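Local structure of transcriptional regulator, LacI family (Corynebacterium glutamicum, 3H5T) at residues 167-180 / 340-352. The protein activates transcription in response to inositol by binding palindromic promoter motifs, notably that of ino1, and so helps regulate cell wall biogenesis. Sequence-based numbering, arbitrary orientation.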
ATOM      1  N   PRO A 167     -10.636  -1.791 -13.854  1.00 19.26           N
ATOM      2  CA  PRO A 167     -10.544  -2.886 -12.882  1.00 20.44           C
ATOM      3  C   PRO A 167     -10.072  -2.388 -11.521  1.00 20.83           C
ATOM      4  O   PRO A 167      -9.200  -1.527 -11.440  1.00 22.45           O
ATOM      5  CB  PRO A 167      -9.564  -3.837 -13.550  1.00 19.55           C
ATOM      6  CG  PRO A 167     -10.022  -3.773 -14.962  1.00 17.61           C
ATOM      7  CD  PRO A 167     -10.205  -2.260 -15.182  1.00 21.59           C
ATOM      8  N   PHE A 168     -10.648  -2.947 -10.461  1.00 20.02           N
ATOM      9  CA  PHE A 168     -10.368  -2.529  -9.092  1.00 21.52           C
ATOM     10  C   PHE A 168      -9.841  -3.656  -8.191  1.00 21.59           C
ATOM     11  O   PHE A 168     -10.415  -4.746  -8.139  1.00 23.62           O
ATOM     12  CB  PHE A 168     -11.674  -1.930  -8.529  1.00 23.34           C
ATOM     13  CG  PHE A 168     -11.596  -1.454  -7.094  1.00 23.69           C
ATOM     14  CD1 PHE A 168     -10.893  -0.304  -6.756  1.00 25.32           C
ATOM     15  CD2 PHE A 168     -12.281  -2.131  -6.091  1.00 23.86           C
ATOM     16  CE1 PHE A 168     -10.877   0.162  -5.441  1.00 26.44           C
ATOM     17  CE2 PHE A 168     -12.274  -1.674  -4.776  1.00 24.49           C
ATOM     18  CZ  PHE A 168     -11.572  -0.526  -4.450  1.00 26.23           C
ATOM     19  N   ILE A 169      -8.749  -3.382  -7.481  1.00 20.50           N
ATOM     20  CA  ILE A 169      -8.138  -4.350  -6.568  1.00 20.02           C
ATOM     21  C   ILE A 169      -7.990  -3.727  -5.179  1.00 20.17           C
ATOM     22  O   ILE A 169      -7.294  -2.726  -5.017  1.00 19.90           O
ATOM     23  CB  ILE A 169      -6.723  -4.756  -7.026  1.00 21.28           C
ATOM     24  CG1 ILE A 169      -6.764  -5.272  -8.461  1.00 22.04           C
ATOM     25  CG2 ILE A 169      -6.146  -5.812  -6.076  1.00 17.96           C
ATOM     26  CD1 ILE A 169      -5.400  -5.699  -8.982  1.00 21.66           C
ATOM     27  N   ALA A 170      -8.631  -4.317  -4.177  1.00 20.23           N
ATOM     28  CA  ALA A 170      -8.540  -3.795  -2.820  1.00 22.16           C
ATOM     29  C   ALA A 170      -9.227  -4.686  -1.796  1.00 23.89           C
ATOM     30  O   ALA A 170     -10.054  -5.537  -2.138  1.00 26.55           O
ATOM     31  CB  ALA A 170      -9.146  -2.396  -2.757  1.00 23.64           C
ATOM     32  N   PRO A 171      -8.868  -4.523  -0.519  1.00 23.68           N
ATOM     33  CA  PRO A 171      -9.497  -5.334   0.524  1.00 24.33           C
ATOM     34  C   PRO A 171     -10.763  -4.580   0.932  1.00 25.75           C
ATOM     35  O   PRO A 171     -10.928  -3.423   0.555  1.00 26.19           O
ATOM     36  CB  PRO A 171      -8.453  -5.320   1.625  1.00 25.17           C
ATOM     37  CG  PRO A 171      -7.903  -3.918   1.509  1.00 20.91           C
ATOM     38  CD  PRO A 171      -7.702  -3.798   0.016  1.00 21.45           C
ATOM     39  N   ASN A 172     -11.663  -5.225   1.667  1.00 26.17           N
ATOM     40  CA  ASN A 172     -12.866  -4.541   2.124  1.00 26.71           C
ATOM     41  C   ASN A 172     -12.411  -3.844   3.400  1.00 27.20           C
ATOM     42  O   ASN A 172     -12.200  -4.482   4.432  1.00 25.74           O
ATOM     43  CB  ASN A 172     -13.990  -5.543   2.418  1.00 28.54           C
ATOM     44  CG  ASN A 172     -15.260  -4.874   2.952  1.00 29.65           C
ATOM     45  OD1 ASN A 172     -16.340  -5.465   2.929  1.00 29.61           O
ATOM     46  ND2 ASN A 172     -15.128  -3.646   3.442  1.00 30.26           N
ATOM     47  N   ASN A 173     -12.246  -2.532   3.327  1.00 27.20           N
ATOM     48  CA  ASN A 173     -11.766  -1.793   4.473  1.00 29.79           C
ATOM     49  C   ASN A 173     -12.727  -1.679   5.642  1.00 31.80           C
ATOM     50  O   ASN A 173     -12.308  -1.744   6.800  1.00 31.84           O
ATOM     51  CB  ASN A 173     -11.287  -0.422   4.019  1.00 29.33           C
ATOM     52  CG  ASN A 173     -10.032  -0.516   3.191  1.00 29.42           C
ATOM     53  OD1 ASN A 173      -8.990  -0.932   3.686  1.00 28.00           O
ATOM     54  ND2 ASN A 173     -10.128  -0.152   1.916  1.00 31.21           N
ATOM     55  N   ARG A 174     -14.011  -1.522   5.359  1.00 33.09           N
ATOM     56  CA  ARG A 174     -14.968  -1.418   6.439  1.00 34.40           C
ATOM     57  C   ARG A 174     -14.871  -2.699   7.248  1.00 33.57           C
ATOM     58  O   ARG A 174     -14.950  -2.673   8.469  1.00 35.27           O
ATOM     59  CB  ARG A 174     -16.388  -1.231   5.893  1.00 37.18           C
ATOM     60  CG  ARG A 174     -17.174  -0.154   6.628  1.00 41.96           C
ATOM     61  CD  ARG A 174     -18.489   0.192   5.938  1.00 46.22           C
ATOM     62  NE  ARG A 174     -19.520  -0.825   6.130  1.00 51.41           N
ATOM     63  CZ  ARG A 174     -20.774  -0.707   5.695  1.00 52.95           C
ATOM     64  NH1 ARG A 174     -21.150   0.384   5.042  1.00 53.74           N
ATOM     65  NH2 ARG A 174     -21.657  -1.672   5.921  1.00 53.23           N
ATOM     66  N   LYS A 175     -14.665  -3.820   6.566  1.00 32.86           N
ATOM     67  CA  LYS A 175     -14.564  -5.108   7.245  1.00 33.93           C
ATOM     68  C   LYS A 175     -13.178  -5.443   7.800  1.00 32.83           C
ATOM     69  O   LYS A 175     -13.066  -5.998   8.892  1.00 34.16           O
ATOM     70  CB  LYS A 175     -15.020  -6.237   6.316  1.00 34.41           C
ATOM     71  CG  LYS A 175     -16.516  -6.266   6.052  1.00 37.39           C
ATOM     72  CD  LYS A 175     -16.879  -7.413   5.114  1.00 39.82           C
ATOM     73  CE  LYS A 175     -18.371  -7.443   4.826  1.00 41.49           C
ATOM     74  NZ  LYS A 175     -18.721  -8.455   3.782  1.00 41.76           N
ATOM     75  N   ALA A 176     -12.128  -5.107   7.058  1.00 30.20           N
ATOM     76  CA  ALA A 176     -10.768  -5.404   7.492  1.00 28.72           C
ATOM     77  C   ALA A 176     -10.373  -4.729   8.800  1.00 27.75           C
ATOM     78  O   ALA A 176      -9.534  -5.244   9.533  1.00 28.10           O
ATOM     79  CB  ALA A 176      -9.779  -5.021   6.399  1.00 29.09           C
ATOM     80  N   ILE A 177     -10.979  -3.578   9.084  1.00 27.16           N
ATOM     81  CA  ILE A 177     -10.682  -2.814  10.295  1.00 24.46           C
ATOM     82  C   ILE A 177     -11.450  -3.331  11.521  1.00 25.20           C
ATOM     83  O   ILE A 177     -11.043  -3.098  12.656  1.00 24.93           O
ATOM     84  CB  ILE A 177     -11.016  -1.300  10.088  1.00 22.89           C
ATOM     85  CG1 ILE A 177     -10.249  -0.442  11.090  1.00 19.92           C
ATOM     86  CG2 ILE A 177     -12.519  -1.051  10.255  1.00 20.70           C
ATOM     87  CD1 ILE A 177      -8.788  -0.331  10.797  1.00 20.98           C
ATOM     88  N   ALA A 178     -12.555  -4.037  11.297  1.00 25.77           N
ATOM     89  CA  ALA A 178     -13.353  -4.554  12.414  1.00 27.06           C
ATOM     90  C   ALA A 178     -12.527  -5.253  13.500  1.00 27.74           C
ATOM     91  O   ALA A 178     -12.636  -4.911  14.674  1.00 30.88           O
ATOM     92  CB  ALA A 178     -14.451  -5.492  11.897  1.00 24.10           C
ATOM     93  N   PRO A 179     -11.686  -6.234  13.126  1.00 29.21           N
ATOM     94  CA  PRO A 179     -10.864  -6.955  14.107  1.00 29.28           C
ATOM     95  C   PRO A 179     -10.039  -6.065  15.035  1.00 31.43           C
ATOM     96  O   PRO A 179      -9.776  -6.423  16.186  1.00 33.53           O
ATOM     97  CB  PRO A 179      -9.984  -7.834  13.228  1.00 28.25           C
ATOM     98  CG  PRO A 179     -10.888  -8.159  12.094  1.00 28.37           C
ATOM     99  CD  PRO A 179     -11.516  -6.817  11.782  1.00 28.16           C
ATOM    100  N   ALA A 180      -9.632  -4.906  14.534  1.00 32.23           N
ATOM    101  CA  ALA A 180      -8.830  -3.975  15.317  1.00 31.86           C
ATOM    102  C   ALA A 180      -9.666  -3.193  16.333  1.00 31.91           C
ATOM    103  O   ALA A 180      -9.296  -3.085  17.504  1.00 31.65           O
ATOM    104  CB  ALA A 180      -8.104  -3.017  14.384  1.00 31.03           C
ATOM    105  N   TYR A 340      -8.587 -11.000 -20.693  1.00 30.69           N
ATOM    106  CA  TYR A 340      -9.688 -10.815 -19.766  1.00 26.46           C
ATOM    107  C   TYR A 340      -9.179 -10.602 -18.347  1.00 23.91           C
ATOM    108  O   TYR A 340      -8.246 -11.273 -17.908  1.00 23.83           O
ATOM    109  CB  TYR A 340     -10.613 -12.035 -19.757  1.00 25.57           C
ATOM    110  CG  TYR A 340     -11.661 -11.946 -18.668  1.00 24.66           C
ATOM    111  CD1 TYR A 340     -12.854 -11.257 -18.883  1.00 23.08           C
ATOM    112  CD2 TYR A 340     -11.416 -12.459 -17.386  1.00 23.61           C
ATOM    113  CE1 TYR A 340     -13.771 -11.074 -17.857  1.00 22.89           C
ATOM    114  CE2 TYR A 340     -12.336 -12.276 -16.346  1.00 23.25           C
ATOM    115  CZ  TYR A 340     -13.508 -11.582 -16.593  1.00 22.74           C
ATOM    116  OH  TYR A 340     -14.424 -11.389 -15.589  1.00 26.69           O
ATOM    117  N   VAL A 341      -9.806  -9.672 -17.639  1.00 18.29           N
ATOM    118  CA  VAL A 341      -9.459  -9.382 -16.257  1.00 18.01           C
ATOM    119  C   VAL A 341     -10.769  -9.230 -15.484  1.00 18.11           C
ATOM    120  O   VAL A 341     -11.795  -8.848 -16.045  1.00 17.96           O
ATOM    121  CB  VAL A 341      -8.621  -8.058 -16.107  1.00 17.14           C
ATOM    122  CG1 VAL A 341      -7.295  -8.185 -16.837  1.00 14.83           C
ATOM    123  CG2 VAL A 341      -9.411  -6.859 -16.634  1.00 15.16           C
ATOM    124  N   GLU A 342     -10.745  -9.543 -14.200  1.00 18.32           N
ATOM    125  CA  GLU A 342     -11.942  -9.413 -13.394  1.00 18.88           C
ATOM    126  C   GLU A 342     -12.142  -7.927 -13.089  1.00 19.95           C
ATOM    127  O   GLU A 342     -11.190  -7.208 -12.797  1.00 19.48           O
ATOM    128  CB  GLU A 342     -11.794 -10.253 -12.122  1.00 18.02           C
ATOM    129  CG  GLU A 342     -11.771 -11.758 -12.419  1.00 19.78           C
ATOM    130  CD  GLU A 342     -11.604 -12.633 -11.186  1.00 20.91           C
ATOM    131  OE1 GLU A 342     -10.472 -13.104 -10.938  1.00 22.05           O
ATOM    132  OE2 GLU A 342     -12.605 -12.845 -10.463  1.00 21.04           O
ATOM    133  N   PRO A 343     -13.387  -7.438 -13.186  1.00 21.47           N
ATOM    134  CA  PRO A 343     -13.608  -6.015 -12.902  1.00 21.37           C
ATOM    135  C   PRO A 343     -13.302  -5.642 -11.456  1.00 21.57           C
ATOM    136  O   PRO A 343     -12.817  -4.550 -11.185  1.00 22.59           O
ATOM    137  CB  PRO A 343     -15.080  -5.809 -13.261  1.00 22.26           C
ATOM    138  CG  PRO A 343     -15.343  -6.886 -14.291  1.00 22.97           C
ATOM    139  CD  PRO A 343     -14.609  -8.069 -13.708  1.00 20.46           C
ATOM    140  N   GLU A 344     -13.587  -6.546 -10.527  1.00 22.99           N
ATOM    141  CA  GLU A 344     -13.324  -6.277  -9.116  1.00 24.13           C
ATOM    142  C   GLU A 344     -12.760  -7.499  -8.399  1.00 23.79           C
ATOM    143  O   GLU A 344     -13.225  -8.625  -8.597  1.00 22.82           O
ATOM    144  CB  GLU A 344     -14.605  -5.808  -8.405  1.00 25.99           C
ATOM    145  CG  GLU A 344     -15.246  -4.570  -9.034  1.00 29.77           C
ATOM    146  CD  GLU A 344     -16.483  -4.091  -8.292  1.00 30.39           C
ATOM    147  OE1 GLU A 344     -17.293  -4.943  -7.873  1.00 30.86           O
ATOM    148  OE2 GLU A 344     -16.655  -2.860  -8.143  1.00 32.65           O
ATOM    149  N   VAL A 345     -11.741  -7.261  -7.578  1.00 23.38           N
ATOM    150  CA  VAL A 345     -11.098  -8.313  -6.801  1.00 23.21           C
ATOM    151  C   VAL A 345     -10.950  -7.822  -5.367  1.00 24.82           C
ATOM    152  O   VAL A 345     -10.491  -6.701  -5.132  1.00 24.27           O
ATOM    153  CB  VAL A 345      -9.688  -8.645  -7.330  1.00 23.29           C
ATOM    154  CG1 VAL A 345      -9.053  -9.703  -6.458  1.00 22.19           C
ATOM    155  CG2 VAL A 345      -9.759  -9.119  -8.771  1.00 24.22           C
ATOM    156  N   GLU A 346     -11.341  -8.658  -4.410  1.00 25.52           N
ATOM    157  CA  GLU A 346     -11.243  -8.305  -3.003  1.00 27.74           C
ATOM    158  C   GLU A 346     -10.051  -9.001  -2.375  1.00 29.02           C
ATOM    159  O   GLU A 346      -9.997 -10.225  -2.342  1.00 31.06           O
ATOM    160  CB  GLU A 346     -12.504  -8.727  -2.251  1.00 27.48           C
ATOM    161  CG  GLU A 346     -12.520  -8.295  -0.783  1.00 30.26           C
ATOM    162  CD  GLU A 346     -13.710  -8.854  -0.021  1.00 31.89           C
ATOM    163  OE1 GLU A 346     -14.821  -8.896  -0.598  1.00 31.38           O
ATOM    164  OE2 GLU A 346     -13.533  -9.241   1.155  1.00 31.99           O
ATOM    165  N   LEU A 347      -9.089  -8.229  -1.885  1.00 29.68           N
ATOM    166  CA  LEU A 347      -7.929  -8.825  -1.243  1.00 31.46           C
ATOM    167  C   LEU A 347      -8.278  -9.144   0.200  1.00 32.46           C
ATOM    168  O   LEU A 347      -8.946  -8.359   0.879  1.00 33.35           O
ATOM    169  CB  LEU A 347      -6.728  -7.880  -1.283  1.00 32.77           C
ATOM    170  CG  LEU A 347      -6.040  -7.672  -2.635  1.00 35.14           C
ATOM    171  CD1 LEU A 347      -4.735  -6.939  -2.405  1.00 36.38           C
ATOM    172  CD2 LEU A 347      -5.755  -9.012  -3.302  1.00 36.90           C
ATOM    173  N   GLU A 348      -7.837 -10.303   0.669  1.00 33.08           N
ATOM    174  CA  GLU A 348      -8.110 -10.694   2.040  1.00 34.37           C
ATOM    175  C   GLU A 348      -7.032 -10.146   2.954  1.00 32.80           C
ATOM    176  O   GLU A 348      -5.881  -9.992   2.550  1.00 31.77           O
ATOM    177  CB  GLU A 348      -8.173 -12.220   2.168  1.00 39.55           C
ATOM    178  CG  GLU A 348      -7.944 -12.724   3.595  1.00 47.16           C
ATOM    179  CD  GLU A 348      -8.452 -14.139   3.827  1.00 51.29           C
ATOM    180  OE1 GLU A 348      -9.690 -14.319   3.865  1.00 53.56           O
ATOM    181  OE2 GLU A 348      -7.618 -15.065   3.974  1.00 52.99           O
ATOM    182  N   THR A 349      -7.427  -9.828   4.182  1.00 31.50           N
ATOM    183  CA  THR A 349      -6.508  -9.325   5.191  1.00 30.46           C
ATOM    184  C   THR A 349      -6.586 -10.303   6.354  1.00 30.80           C
ATOM    185  O   THR A 349      -7.450 -11.172   6.382  1.00 31.42           O
ATOM    186  CB  THR A 349      -6.929  -7.932   5.708  1.00 31.29           C
ATOM    187  OG1 THR A 349      -8.130  -8.052   6.484  1.00 30.14           O
ATOM    188  CG2 THR A 349      -7.168  -6.975   4.542  1.00 30.63           C
ATOM    189  N   SER A 350      -5.684 -10.171   7.316  1.00 31.86           N
ATOM    190  CA  SER A 350      -5.698 -11.038   8.484  1.00 31.91           C
ATOM    191  C   SER A 350      -5.248 -10.214   9.678  1.00 32.37           C
ATOM    192  O   SER A 350      -4.270  -9.476   9.596  1.00 34.19           O
ATOM    193  CB  SER A 350      -4.766 -12.233   8.284  1.00 31.67           C
ATOM    194  OG  SER A 350      -3.435 -11.804   8.068  1.00 33.91           O
ATOM    195  N   PHE A 351      -5.968 -10.337  10.783  1.00 31.72           N
ATOM    196  CA  PHE A 351      -5.636  -9.590  11.977  1.00 31.70           C
ATOM    197  C   PHE A 351      -4.366 -10.131  12.623  1.00 32.82           C
ATOM    198  O   PHE A 351      -4.096 -11.326  12.578  1.00 35.78           O
ATOM    199  CB  PHE A 351      -6.802  -9.654  12.969  1.00 30.79           C
ATOM    200  CG  PHE A 351      -6.633  -8.751  14.160  1.00 30.73           C
ATOM    201  CD1 PHE A 351      -6.377  -7.392  13.988  1.00 27.69           C
ATOM    202  CD2 PHE A 351      -6.719  -9.261  15.454  1.00 29.70           C
ATOM    203  CE1 PHE A 351      -6.204  -6.551  15.088  1.00 29.37           C
ATOM    204  CE2 PHE A 351      -6.547  -8.427  16.563  1.00 30.39           C
ATOM    205  CZ  PHE A 351      -6.289  -7.068  16.379  1.00 28.84           C
ATOM    206  N   HIS A 352      -3.590  -9.237  13.225  1.00 32.56           N
ATOM    207  CA  HIS A 352      -2.347  -9.603  13.896  1.00 32.00           C
ATOM    208  C   HIS A 352      -2.474  -9.174  15.361  1.00 33.49           C
ATOM    209  O   HIS A 352      -2.183  -8.028  15.705  1.00 34.07           O
ATOM    210  CB  HIS A 352      -1.176  -8.884  13.224  1.00 28.65           C
ATOM    211  CG  HIS A 352       0.165  -9.272  13.753  1.00 25.78           C
ATOM    212  ND1 HIS A 352       0.945  -8.420  14.504  1.00 26.15           N
ATOM    213  CD2 HIS A 352       0.877 -10.416  13.622  1.00 25.04           C
ATOM    214  CE1 HIS A 352       2.080  -9.021  14.814  1.00 23.63           C
ATOM    215  NE2 HIS A 352       2.063 -10.234  14.290  1.00 23.37           N
TER
HETATM  216  O   HOH W   1      -9.646  -6.318 -10.956  1.00 30.97           O
HETATM  217  O   HOH W   2     -11.043  -8.035   2.464  1.00 33.07           O
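Through Phe168 and Ala170, strand 168-171 runs parallel beside 344-347, joined by four backbone hydrogen bonds. Phe168 N donates to Pro343 O (2.8 Å) and Ala170 N to Val345 O, while Phe168 O and Ala170 O accept from Val345 N and Leu347 N. The last bond is bent at its acceptor: Leu347 N sits well above the carbonyl plane of Ala170, with a C=O...N angle of 113°. Here the pairing gives way to water. One molecule accepts from Asn172 N and donates to Leu347 O (2.6 Å) and to Glu346 OE2; the extended Glu346 chain, CG anti to its backbone N (chi1 -176°), carries the carboxylate out to it.

On the sheet face shared by Ile169 and Leu347, CG2 of Ile169 meets Leu347 CG at 3.9 Å, and helix 321-336 packs against both. Past the paired stretch, Thr349, at the break in strand 344-352, turns its methyl CG2 to Pro171 CB (3.6 Å) and brings OG1 to 3.5 Å from Ala176 CB. Farther along, Phe351 lies against Pro179, whose CB touches ring atom CG at 3.6 Å and whose carbonyl O stands over one ring face toward the rim.

Strand 154-157 flanks 168-171 on its other side; 168-171 passes into helix 173-176 while 344-352 continues beside 316-318, consistent with two interdomain crossovers of this periplasmic-binding-protein-like fold. Along them direct amide bonding yields to a water bridge, then to largely apolar contact.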